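Local coordinates for Non-structural protein 2 (Human rotavirus C, PDB 2GU0) that probably binds single-stranded RNA and hydrolyses nucleoside triphosphates as a homooctamer during viral genome replication and packaging and viroplasm formation, at residues A[10-15]-A[95-100]; A[121-126]-A[153-158]; A[206-211]-A[301-306]; A[233-238]-A[264-269]. One frame throughout, in Å; residues are numbered along the deposited sequence.

Contact 1: A[10-15]-A[95-100]; sequences FSLTED and EKFQFD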
# COMPACT_ATOMS: atom_id res chain seq x y z
N PHE A 10 -40.74 9.09 -12.92
CA PHE A 10 -40.97 9.99 -14.05
C PHE A 10 -41.75 11.26 -13.71
O PHE A 10 -42.35 11.38 -12.64
CB PHE A 10 -41.70 9.24 -15.16
CG PHE A 10 -43.01 8.66 -14.71
CD1 PHE A 10 -44.13 9.47 -14.56
CD2 PHE A 10 -43.11 7.32 -14.36
CE1 PHE A 10 -45.32 8.95 -14.06
CE2 PHE A 10 -44.29 6.79 -13.86
CZ PHE A 10 -45.40 7.61 -13.71
N SER A 11 -41.74 12.19 -14.66
CA SER A 11 -42.44 13.46 -14.54
C SER A 11 -43.17 13.67 -15.87
O SER A 11 -42.68 13.27 -16.92
CB SER A 11 -41.44 14.60 -14.30
OG SER A 11 -42.11 15.78 -13.89
N LEU A 12 -44.35 14.29 -15.79
CA LEU A 12 -45.18 14.54 -16.97
C LEU A 12 -45.47 16.02 -17.22
O LEU A 12 -46.32 16.36 -18.04
CB LEU A 12 -46.50 13.79 -16.83
CG LEU A 12 -46.42 12.26 -16.86
CD1 LEU A 12 -47.81 11.68 -16.82
CD2 LEU A 12 -45.71 11.82 -18.12
N THR A 13 -44.77 16.90 -16.51
CA THR A 13 -44.97 18.34 -16.67
C THR A 13 -44.51 18.87 -18.03
O THR A 13 -45.01 19.89 -18.51
CB THR A 13 -44.24 19.13 -15.57
OG1 THR A 13 -42.90 18.63 -15.44
CG2 THR A 13 -44.96 19.01 -14.25
N GLU A 14 -43.56 18.17 -18.65
CA GLU A 14 -43.03 18.59 -19.94
C GLU A 14 -43.74 17.99 -21.14
O GLU A 14 -44.68 17.19 -21.01
CB GLU A 14 -41.54 18.26 -20.04
CG GLU A 14 -40.70 18.84 -18.91
CD GLU A 14 -40.88 20.35 -18.76
OE1 GLU A 14 -41.98 20.79 -18.35
OE2 GLU A 14 -39.92 21.09 -19.06
N ASP A 15 -43.27 18.37 -22.32
CA ASP A 15 -43.86 17.89 -23.56
C ASP A 15 -43.65 16.39 -23.67
O ASP A 15 -44.57 15.64 -23.97
CB ASP A 15 -43.23 18.59 -24.75
CG ASP A 15 -44.12 18.58 -25.97
OD1 ASP A 15 -43.59 18.57 -27.10
OD2 ASP A 15 -45.36 18.59 -25.79
N GLU A 95 -48.69 12.91 -23.52
CA GLU A 95 -50.08 12.58 -23.83
C GLU A 95 -50.34 11.09 -24.00
O GLU A 95 -51.39 10.59 -23.60
CB GLU A 95 -50.51 13.32 -25.10
CG GLU A 95 -49.47 13.30 -26.21
CD GLU A 95 -50.05 13.62 -27.58
OE1 GLU A 95 -50.88 14.55 -27.67
OE2 GLU A 95 -49.66 12.96 -28.57
N LYS A 96 -49.39 10.38 -24.60
CA LYS A 96 -49.57 8.95 -24.83
C LYS A 96 -48.92 8.04 -23.78
O LYS A 96 -48.90 6.82 -23.94
CB LYS A 96 -49.04 8.59 -26.22
CG LYS A 96 -49.67 9.40 -27.34
CD LYS A 96 -49.35 8.79 -28.69
CE LYS A 96 -50.19 9.39 -29.80
NZ LYS A 96 -50.08 8.57 -31.04
N PHE A 97 -48.40 8.64 -22.72
CA PHE A 97 -47.77 7.89 -21.64
C PHE A 97 -48.74 6.96 -20.91
O PHE A 97 -49.89 7.31 -20.68
CB PHE A 97 -47.14 8.85 -20.63
CG PHE A 97 -46.58 8.16 -19.41
CD1 PHE A 97 -45.39 7.46 -19.49
CD2 PHE A 97 -47.26 8.20 -18.20
CE1 PHE A 97 -44.88 6.80 -18.38
CE2 PHE A 97 -46.76 7.55 -17.09
CZ PHE A 97 -45.56 6.85 -17.17
N GLN A 98 -48.25 5.78 -20.55
CA GLN A 98 -49.06 4.80 -19.84
C GLN A 98 -48.30 4.32 -18.60
O GLN A 98 -47.29 3.64 -18.71
CB GLN A 98 -49.37 3.61 -20.75
CG GLN A 98 -50.81 3.59 -21.28
CD GLN A 98 -51.15 2.29 -21.99
OE1 GLN A 98 -50.76 2.08 -23.14
NE2 GLN A 98 -51.87 1.41 -21.30
N PHE A 99 -48.81 4.67 -17.43
CA PHE A 99 -48.17 4.29 -16.19
C PHE A 99 -47.73 2.83 -16.19
O PHE A 99 -46.74 2.47 -15.56
CB PHE A 99 -49.10 4.54 -14.99
CG PHE A 99 -48.50 4.13 -13.67
CD1 PHE A 99 -47.42 4.84 -13.13
CD2 PHE A 99 -48.98 3.02 -12.99
CE1 PHE A 99 -46.83 4.43 -11.94
CE2 PHE A 99 -48.39 2.60 -11.79
CZ PHE A 99 -47.31 3.30 -11.27
N ASP A 100 -48.46 1.98 -16.90
CA ASP A 100 -48.12 0.56 -16.95
C ASP A 100 -46.70 0.25 -17.40
O ASP A 100 -46.12 -0.75 -16.97
CB ASP A 100 -49.10 -0.17 -17.86
CG ASP A 100 -50.29 -0.74 -17.10
OD1 ASP A 100 -50.07 -1.62 -16.24
OD2 ASP A 100 -51.43 -0.31 -17.37
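Phe10, Phe97 and Phe99 form a small aromatic cluster at the surface of the N-terminal half of the protein, where the β-hairpin of strands 8-11 and 18-21 meets the loop running from helix 74-90 to helix 108-119. The central pair is a T-shaped (edge-to-face) contact: the edge of Phe97 points at the face of Phe10, with centroids 4.5 Å apart and planes at 55°, so the T is well tilted. Phe97 CZ stands 3.4 Å above the plane of the Phe10 ring, over its centre. Phe10 has CG between its backbone N and carbonyl carbon (chi1 58°), which turns the ring across toward the loop. Phe99 arrives differently, edge against edge, its CD1 lying 3.5 Å from Phe10 CZ near the planes of both rings. The contact is wholly apolar. Around it, Val17 and Trp19 of the hairpin also pack on Phe97, Val102 touches Phe10, and a backbone bond between Asp15 and Thr94 ties the turn to the start of the loop. Leu12 sets both methyls against one atom of the Phe97 ring: CD1 is 3.8 Å and CD2 3.9 Å from Phe97 CD2.

Contact 2: A[121-126]-A[153-158]; sequences VNDILN and ESNDIV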
# COMPACT_ATOMS: atom_id res chain seq x y z
N VAL A 121 -14.27 1.38 -24.04
CA VAL A 121 -13.91 2.36 -25.06
C VAL A 121 -13.73 1.76 -26.46
O VAL A 121 -13.85 2.46 -27.47
CB VAL A 121 -12.62 3.13 -24.66
CG1 VAL A 121 -12.69 3.49 -23.20
CG2 VAL A 121 -11.39 2.29 -24.93
N ASN A 122 -13.45 0.46 -26.51
CA ASN A 122 -13.24 -0.23 -27.76
C ASN A 122 -14.54 -0.73 -28.35
O ASN A 122 -14.59 -1.12 -29.52
CB ASN A 122 -12.32 -1.42 -27.56
CG ASN A 122 -11.04 -1.05 -26.85
OD1 ASN A 122 -10.38 -0.07 -27.22
ND2 ASN A 122 -10.68 -1.83 -25.83
N ASP A 123 -15.61 -0.72 -27.56
CA ASP A 123 -16.89 -1.20 -28.04
C ASP A 123 -17.66 -0.10 -28.75
O ASP A 123 -17.57 1.07 -28.38
CB ASP A 123 -17.70 -1.78 -26.88
CG ASP A 123 -18.99 -2.42 -27.33
OD1 ASP A 123 -19.82 -1.74 -27.97
OD2 ASP A 123 -19.19 -3.61 -27.05
N ILE A 124 -18.42 -0.47 -29.77
CA ILE A 124 -19.20 0.50 -30.54
C ILE A 124 -20.25 1.20 -29.71
O ILE A 124 -20.61 2.34 -30.01
CB ILE A 124 -19.91 -0.15 -31.76
CG1 ILE A 124 -20.83 -1.27 -31.29
CG2 ILE A 124 -18.88 -0.68 -32.75
CD1 ILE A 124 -21.55 -1.98 -32.43
N LEU A 125 -20.75 0.53 -28.67
CA LEU A 125 -21.77 1.11 -27.81
C LEU A 125 -21.18 2.17 -26.90
O LEU A 125 -21.90 2.82 -26.14
CB LEU A 125 -22.46 0.05 -26.95
CG LEU A 125 -23.26 -1.05 -27.64
CD1 LEU A 125 -24.04 -1.84 -26.60
CD2 LEU A 125 -24.21 -0.45 -28.65
N ASN A 126 -19.87 2.35 -26.96
CA ASN A 126 -19.21 3.35 -26.14
C ASN A 126 -19.52 4.74 -26.68
O ASN A 126 -19.83 5.65 -25.92
CB ASN A 126 -17.70 3.12 -26.14
CG ASN A 126 -16.97 4.08 -25.22
OD1 ASN A 126 -17.29 4.18 -24.04
ND2 ASN A 126 -15.98 4.80 -25.75
N GLU A 153 -26.12 -8.52 -25.60
CA GLU A 153 -25.79 -8.09 -24.26
C GLU A 153 -24.31 -8.23 -23.93
O GLU A 153 -23.83 -7.55 -23.03
CB GLU A 153 -26.61 -8.88 -23.23
CG GLU A 153 -26.34 -10.37 -23.22
CD GLU A 153 -27.04 -11.10 -22.08
OE1 GLU A 153 -26.61 -10.94 -20.91
OE2 GLU A 153 -28.02 -11.82 -22.35
N SER A 154 -23.57 -9.07 -24.64
CA SER A 154 -22.17 -9.26 -24.29
C SER A 154 -21.08 -9.13 -25.37
O SER A 154 -21.26 -9.53 -26.52
CB SER A 154 -22.03 -10.61 -23.58
OG SER A 154 -20.69 -11.06 -23.51
N ASN A 155 -19.94 -8.59 -24.93
CA ASN A 155 -18.70 -8.36 -25.68
C ASN A 155 -17.88 -9.60 -25.90
O ASN A 155 -17.32 -9.82 -26.97
CB ASN A 155 -17.76 -7.43 -24.91
CG ASN A 155 -18.05 -6.00 -25.14
OD1 ASN A 155 -17.47 -5.14 -24.50
ND2 ASN A 155 -18.95 -5.72 -26.07
N ASP A 156 -17.76 -10.37 -24.83
CA ASP A 156 -16.95 -11.57 -24.82
C ASP A 156 -17.14 -12.46 -26.04
O ASP A 156 -17.87 -13.45 -26.00
CB ASP A 156 -17.23 -12.32 -23.52
CG ASP A 156 -16.04 -13.05 -23.01
OD1 ASP A 156 -14.93 -12.72 -23.46
OD2 ASP A 156 -16.18 -13.94 -22.17
N ILE A 157 -16.46 -12.11 -27.13
CA ILE A 157 -16.58 -12.87 -28.37
C ILE A 157 -15.71 -14.12 -28.40
O ILE A 157 -14.48 -14.04 -28.46
CB ILE A 157 -16.24 -12.01 -29.58
CG1 ILE A 157 -17.31 -10.93 -29.73
CG2 ILE A 157 -16.18 -12.88 -30.83
CD1 ILE A 157 -17.11 -10.05 -30.93
N VAL A 158 -16.37 -15.27 -28.40
CA VAL A 158 -15.68 -16.55 -28.41
C VAL A 158 -15.60 -17.21 -29.79
O VAL A 158 -14.86 -18.17 -29.99
CB VAL A 158 -16.36 -17.50 -27.40
CG1 VAL A 158 -15.71 -18.86 -27.42
CG2 VAL A 158 -16.25 -16.89 -26.02
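Asp123 reaches across to Asn155 through one side-chain hydrogen bond, from Asn155 ND2 to Asp123 OD2, while its other oxygen closes an Asx turn on its own chain. The contact links the loop between helices 108-119 and 129-139 to the lead-in of strand 157-160, an outer strand of the five-stranded antiparallel sheet, and so bridges the N- and C-terminal halves of the protein. The N-H...O angle is 155° and the carboxylate and amide planes are nearly coplanar, 26° apart, but the modelled separation of Asn155 ND2 and Asp123 OD2, 2.3 Å, is too short to be trusted at this resolution.

One shell out, the carboxylate has two more partners. In the Asx turn Leu125 N donates to Asp123 OD1 at 2.6 Å, meeting it nearly along the C-O bond. Arg117, from helix 108-119, forms a salt bridge to OD2 through NE, which would help to keep this buried carboxylate ionised; it also packs on Asn155. Farther out, Tyr49 of a second subunit packs on Asn155 and Ile47 of that subunit on Ile124, placing the contact at an interface of the octamer. The same loop is also closed by a backbone bond, Asn126 N to Asp123 O, of 3.0 Å.

Contact 3: A[206-211]-A[301-306]; sequences IRYNFN and KIESDL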
# COMPACT_ATOMS: atom_id res chain seq x y z
N ILE A 206 -20.33 -25.88 -33.59
CA ILE A 206 -20.69 -25.92 -32.17
C ILE A 206 -20.83 -27.33 -31.61
O ILE A 206 -20.81 -27.52 -30.40
CB ILE A 206 -22.00 -25.13 -31.87
CG1 ILE A 206 -23.16 -25.66 -32.71
CG2 ILE A 206 -21.78 -23.64 -32.10
CD1 ILE A 206 -24.47 -24.98 -32.41
N ARG A 207 -20.96 -28.32 -32.48
CA ARG A 207 -21.07 -29.68 -31.98
C ARG A 207 -19.74 -30.08 -31.38
O ARG A 207 -19.69 -30.69 -30.31
CB ARG A 207 -21.44 -30.67 -33.08
CG ARG A 207 -22.92 -30.87 -33.27
CD ARG A 207 -23.22 -32.32 -33.64
NE ARG A 207 -23.65 -33.09 -32.48
CZ ARG A 207 -23.57 -34.41 -32.38
NH1 ARG A 207 -23.06 -35.13 -33.38
NH2 ARG A 207 -24.01 -35.02 -31.28
N TYR A 208 -18.66 -29.72 -32.06
CA TYR A 208 -17.33 -30.05 -31.59
C TYR A 208 -16.80 -29.08 -30.51
O TYR A 208 -16.13 -29.52 -29.57
CB TYR A 208 -16.36 -30.10 -32.78
CG TYR A 208 -14.94 -30.42 -32.39
CD1 TYR A 208 -14.56 -31.72 -32.05
CD2 TYR A 208 -13.98 -29.42 -32.32
CE1 TYR A 208 -13.26 -32.00 -31.64
CE2 TYR A 208 -12.68 -29.69 -31.92
CZ TYR A 208 -12.33 -30.98 -31.58
OH TYR A 208 -11.04 -31.23 -31.16
N ASN A 209 -17.12 -27.79 -30.62
CA ASN A 209 -16.65 -26.79 -29.65
C ASN A 209 -17.51 -26.58 -28.40
O ASN A 209 -17.05 -26.01 -27.41
CB ASN A 209 -16.45 -25.45 -30.34
CG ASN A 209 -15.23 -25.43 -31.21
OD1 ASN A 209 -14.11 -25.27 -30.71
ND2 ASN A 209 -15.42 -25.63 -32.52
N PHE A 210 -18.77 -27.02 -28.45
CA PHE A 210 -19.69 -26.88 -27.33
C PHE A 210 -20.53 -28.15 -27.29
O PHE A 210 -21.76 -28.08 -27.34
CB PHE A 210 -20.63 -25.69 -27.53
CG PHE A 210 -19.92 -24.37 -27.69
CD1 PHE A 210 -19.27 -24.06 -28.88
CD2 PHE A 210 -19.90 -23.45 -26.65
CE1 PHE A 210 -18.61 -22.85 -29.03
CE2 PHE A 210 -19.23 -22.23 -26.79
CZ PHE A 210 -18.58 -21.93 -27.99
N ASN A 211 -19.88 -29.30 -27.20
CA ASN A 211 -20.60 -30.57 -27.20
C ASN A 211 -21.53 -30.75 -26.01
O ASN A 211 -22.53 -31.46 -26.11
CB ASN A 211 -19.63 -31.76 -27.32
CG ASN A 211 -19.07 -32.21 -25.98
OD1 ASN A 211 -18.20 -31.56 -25.40
ND2 ASN A 211 -19.57 -33.34 -25.49
N LYS A 301 -15.39 -34.75 -39.09
CA LYS A 301 -14.47 -34.17 -40.05
C LYS A 301 -13.65 -33.04 -39.40
O LYS A 301 -12.47 -32.86 -39.72
CB LYS A 301 -15.27 -33.64 -41.26
CG LYS A 301 -14.47 -32.90 -42.33
CD LYS A 301 -13.49 -33.80 -43.07
CE LYS A 301 -12.75 -33.00 -44.16
NZ LYS A 301 -11.81 -33.83 -44.96
N ILE A 302 -14.28 -32.29 -38.49
CA ILE A 302 -13.58 -31.20 -37.82
C ILE A 302 -12.50 -31.81 -36.96
O ILE A 302 -11.35 -31.38 -37.00
CB ILE A 302 -14.50 -30.39 -36.89
CG1 ILE A 302 -15.48 -29.56 -37.72
CG2 ILE A 302 -13.66 -29.46 -36.00
CD1 ILE A 302 -16.37 -28.68 -36.89
N GLU A 303 -12.86 -32.83 -36.19
CA GLU A 303 -11.91 -33.51 -35.33
C GLU A 303 -10.76 -34.04 -36.16
O GLU A 303 -9.60 -33.83 -35.82
CB GLU A 303 -12.56 -34.67 -34.60
CG GLU A 303 -11.66 -35.19 -33.51
CD GLU A 303 -12.22 -36.41 -32.83
OE1 GLU A 303 -13.40 -36.37 -32.42
OE2 GLU A 303 -11.47 -37.40 -32.69
N SER A 304 -11.09 -34.72 -37.24
CA SER A 304 -10.08 -35.28 -38.13
C SER A 304 -9.14 -34.22 -38.71
O SER A 304 -7.93 -34.30 -38.53
CB SER A 304 -10.77 -36.04 -39.27
OG SER A 304 -9.82 -36.62 -40.14
N ASP A 305 -9.71 -33.22 -39.39
CA ASP A 305 -8.91 -32.16 -39.99
C ASP A 305 -8.06 -31.48 -38.95
O ASP A 305 -7.01 -30.94 -39.25
CB ASP A 305 -9.79 -31.11 -40.66
CG ASP A 305 -10.50 -31.65 -41.87
OD1 ASP A 305 -9.88 -32.44 -42.61
OD2 ASP A 305 -11.67 -31.27 -42.10
N LEU A 306 -8.55 -31.48 -37.73
CA LEU A 306 -7.83 -30.85 -36.64
C LEU A 306 -6.66 -31.74 -36.21
O LEU A 306 -5.62 -31.23 -35.77
CB LEU A 306 -8.80 -30.60 -35.48
CG LEU A 306 -8.41 -29.50 -34.49
CD1 LEU A 306 -8.03 -28.25 -35.25
CD2 LEU A 306 -9.56 -29.23 -33.54
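Tyr208 carries this helix-to-helix contact almost alone, its ring projecting from the last turn of helix 196-209 against Ile302, Glu303 and Leu306 of helix 293-307, within the HIT-like C-terminal half of the protein. Ile302 and Leu306 lie one turn apart and both point at the tyrosine, with Glu303 flanking them.

The close-packed part lies along the CD2-CE2 side of the ring. Ile302 offers its CG2 branch, 3.7 Å from Tyr208 CD2, and Leu306 sets CD2 beside the outer end, 3.5 Å from Tyr208 CE2. Tyr208 CG is anti to the backbone N (chi1 179°), which extends the ring outward from its helix so that it spans the gap between the two backbones.

On the other side the fit is looser. Glu303 passes the CD1-CE1 side with its aliphatic part, CG standing 4.0 Å from Tyr208 CE1. Farther round helix 293-307, the exposed Lys301 makes a weak salt bridge to Asp305, its NZ 3.3 Å from Asp305 OD1, on a face turned from Tyr208.

A third subunit of the octamer bears on the same place. The backbone O of Tyr208 accepts from Asn211 ND2 of that subunit, and Asn211 ND2 here donates in turn to Tyr208 O of that subunit, as expected of a twofold interface. His228 of that subunit packs on Glu303. Even the phenol oxygen meets hydrocarbon within this pair of segments: Tyr208 OH lies 3.4 Å from Leu306 CD2.

Contact 4: A[233-238]-A[264-269]; sequences SHAERL and PGWKTC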
# COMPACT_ATOMS: atom_id res chain seq x y z
N SER A 233 -35.43 -27.54 -18.04
CA SER A 233 -35.79 -26.25 -17.47
C SER A 233 -36.24 -25.22 -18.49
O SER A 233 -37.33 -24.67 -18.40
CB SER A 233 -34.61 -25.68 -16.69
OG SER A 233 -34.19 -26.62 -15.72
N HIS A 234 -35.38 -24.95 -19.46
CA HIS A 234 -35.70 -23.99 -20.50
C HIS A 234 -36.91 -24.48 -21.28
O HIS A 234 -37.67 -23.68 -21.83
CB HIS A 234 -34.51 -23.84 -21.44
CG HIS A 234 -33.33 -23.19 -20.80
ND1 HIS A 234 -33.20 -21.82 -20.70
CD2 HIS A 234 -32.24 -23.71 -20.18
CE1 HIS A 234 -32.09 -21.53 -20.05
NE2 HIS A 234 -31.49 -22.66 -19.72
N ALA A 235 -37.07 -25.79 -21.34
CA ALA A 235 -38.19 -26.38 -22.05
C ALA A 235 -39.47 -26.11 -21.27
O ALA A 235 -40.50 -25.80 -21.86
CB ALA A 235 -37.98 -27.88 -22.21
N GLU A 236 -39.39 -26.23 -19.95
CA GLU A 236 -40.55 -25.99 -19.09
C GLU A 236 -40.95 -24.52 -19.13
O GLU A 236 -42.12 -24.19 -19.30
CB GLU A 236 -40.25 -26.41 -17.66
CG GLU A 236 -39.63 -27.79 -17.56
CD GLU A 236 -39.77 -28.39 -16.18
OE1 GLU A 236 -39.58 -27.65 -15.18
OE2 GLU A 236 -40.07 -29.60 -16.08
N ARG A 237 -39.96 -23.64 -18.96
CA ARG A 237 -40.20 -22.20 -18.99
C ARG A 237 -40.97 -21.81 -20.24
O ARG A 237 -42.00 -21.15 -20.17
CB ARG A 237 -38.89 -21.42 -19.01
CG ARG A 237 -38.16 -21.27 -17.69
CD ARG A 237 -36.87 -20.51 -17.95
NE ARG A 237 -36.20 -20.04 -16.74
CZ ARG A 237 -35.14 -19.24 -16.76
NH1 ARG A 237 -34.63 -18.83 -17.92
NH2 ARG A 237 -34.58 -18.84 -15.62
N LEU A 238 -40.46 -22.22 -21.40
CA LEU A 238 -41.10 -21.90 -22.66
C LEU A 238 -42.52 -22.44 -22.69
O LEU A 238 -43.38 -21.91 -23.39
CB LEU A 238 -40.30 -22.47 -23.84
CG LEU A 238 -40.78 -22.04 -25.23
CD1 LEU A 238 -40.82 -20.53 -25.32
CD2 LEU A 238 -39.87 -22.61 -26.29
N PRO A 264 -32.20 -30.49 -32.30
CA PRO A 264 -33.33 -31.28 -32.81
C PRO A 264 -34.41 -31.60 -31.78
O PRO A 264 -35.60 -31.39 -32.03
CB PRO A 264 -32.65 -32.54 -33.35
CG PRO A 264 -31.34 -32.02 -33.82
CD PRO A 264 -30.93 -31.14 -32.65
N GLY A 265 -33.99 -32.12 -30.64
CA GLY A 265 -34.93 -32.46 -29.59
C GLY A 265 -35.81 -31.26 -29.28
O GLY A 265 -37.04 -31.38 -29.24
N TRP A 266 -35.17 -30.12 -29.09
CA TRP A 266 -35.87 -28.87 -28.80
C TRP A 266 -36.78 -28.53 -29.96
O TRP A 266 -37.97 -28.29 -29.78
CB TRP A 266 -34.83 -27.76 -28.59
CG TRP A 266 -35.40 -26.40 -28.21
CD1 TRP A 266 -35.72 -25.38 -29.06
CD2 TRP A 266 -35.71 -25.95 -26.89
NE1 TRP A 266 -36.21 -24.32 -28.34
CE2 TRP A 266 -36.21 -24.63 -27.01
CE3 TRP A 266 -35.61 -26.52 -25.62
CZ2 TRP A 266 -36.61 -23.88 -25.91
CZ3 TRP A 266 -36.01 -25.77 -24.52
CH2 TRP A 266 -36.51 -24.47 -24.67
N LYS A 267 -36.22 -28.52 -31.16
CA LYS A 267 -36.96 -28.21 -32.38
C LYS A 267 -38.36 -28.81 -32.41
O LYS A 267 -39.34 -28.08 -32.59
CB LYS A 267 -36.17 -28.72 -33.58
CG LYS A 267 -36.91 -28.69 -34.91
CD LYS A 267 -37.19 -27.27 -35.37
CE LYS A 267 -37.48 -27.23 -36.88
NZ LYS A 267 -36.30 -27.61 -37.71
N THR A 268 -38.45 -30.12 -32.22
CA THR A 268 -39.73 -30.83 -32.25
C THR A 268 -40.54 -30.73 -30.96
O THR A 268 -41.76 -30.58 -31.00
CB THR A 268 -39.56 -32.34 -32.57
OG1 THR A 268 -38.74 -32.95 -31.57
CG2 THR A 268 -38.92 -32.54 -33.94
N CYS A 269 -39.87 -30.84 -29.82
CA CYS A 269 -40.56 -30.75 -28.54
C CYS A 269 -41.35 -29.45 -28.49
O CYS A 269 -42.50 -29.44 -28.06
CB CYS A 269 -39.56 -30.77 -27.39
SG CYS A 269 -40.28 -30.33 -25.79
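Trp266 is laid across the gap between helices 231-243 and 264-275, whose segments 233-238 and 264-269 run nearly parallel, and ends against His234, Ala235 and Leu238. This is a buried helix pair of the HIT-like C-terminal half; the segment axes pass 11.5 Å apart at a crossing angle of -19°, and the indole spans that wide spacing. Trp266 contributes far more buried surface than any other residue here. Its chi1 of -177° extends the indole and chi2 of -93° turns the six-membered ring to the other helix, where CZ2, CH2 and CZ3 make the closest contacts.

Ala235, the next largest contributor, lets the indole come down onto the backbone of helix 231-243. Trp266 CZ3 lies 3.4 Å from Ala235 CA and 3.7 Å from Ala235 CB, and the neighbouring CH2 points in the ring plane at the peptide that joins His234 to Ala235. Leu238, a turn farther along, meets the other flank of the benzo ring with one methyl, its CD2 3.5 Å from Trp266 CZ2.

At the far end of the indole, NE1 donates to the carbonyl O of Ser217, so the pyrrole side is tied to the chain just before the predicted ATP-binding residues His218, Gly219 and Lys220. Of the His234 side chain, CB touches Trp266, while the imidazole turns away and comes within about 4 Å of the His218 side chain. Leu286 and Phe279 pack on Ala235 from neighbouring helices. The carbonyl of His234, itself bonded to Leu238 N in the helix, has its O 3.2 Å from Trp266 CH2.

Overall arrangement
The contacts spread over the whole subunit. Contact 1 lies at the outer end of the N-terminal half, its centre about 54 Å from that of contact 3 and on the opposite side of the chain's centre. Contact 2 joins the two halves and touches contact 3 through Val158 and Phe210, whose nearest atoms, Val158 CG1 and Phe210 CZ, are 4.2 Å apart. Contact 4 is nested in the loop that contact 3 closes, with nearest atoms about 8 Å apart. Two contacts come near the predicted nucleotide site: Asn155 of contact 2 is about 11 Å from Lys185, and His234 of contact 4 about 5 Å from Arg224, side chain to side chain. Contacts 2 and 3 both meet other subunits.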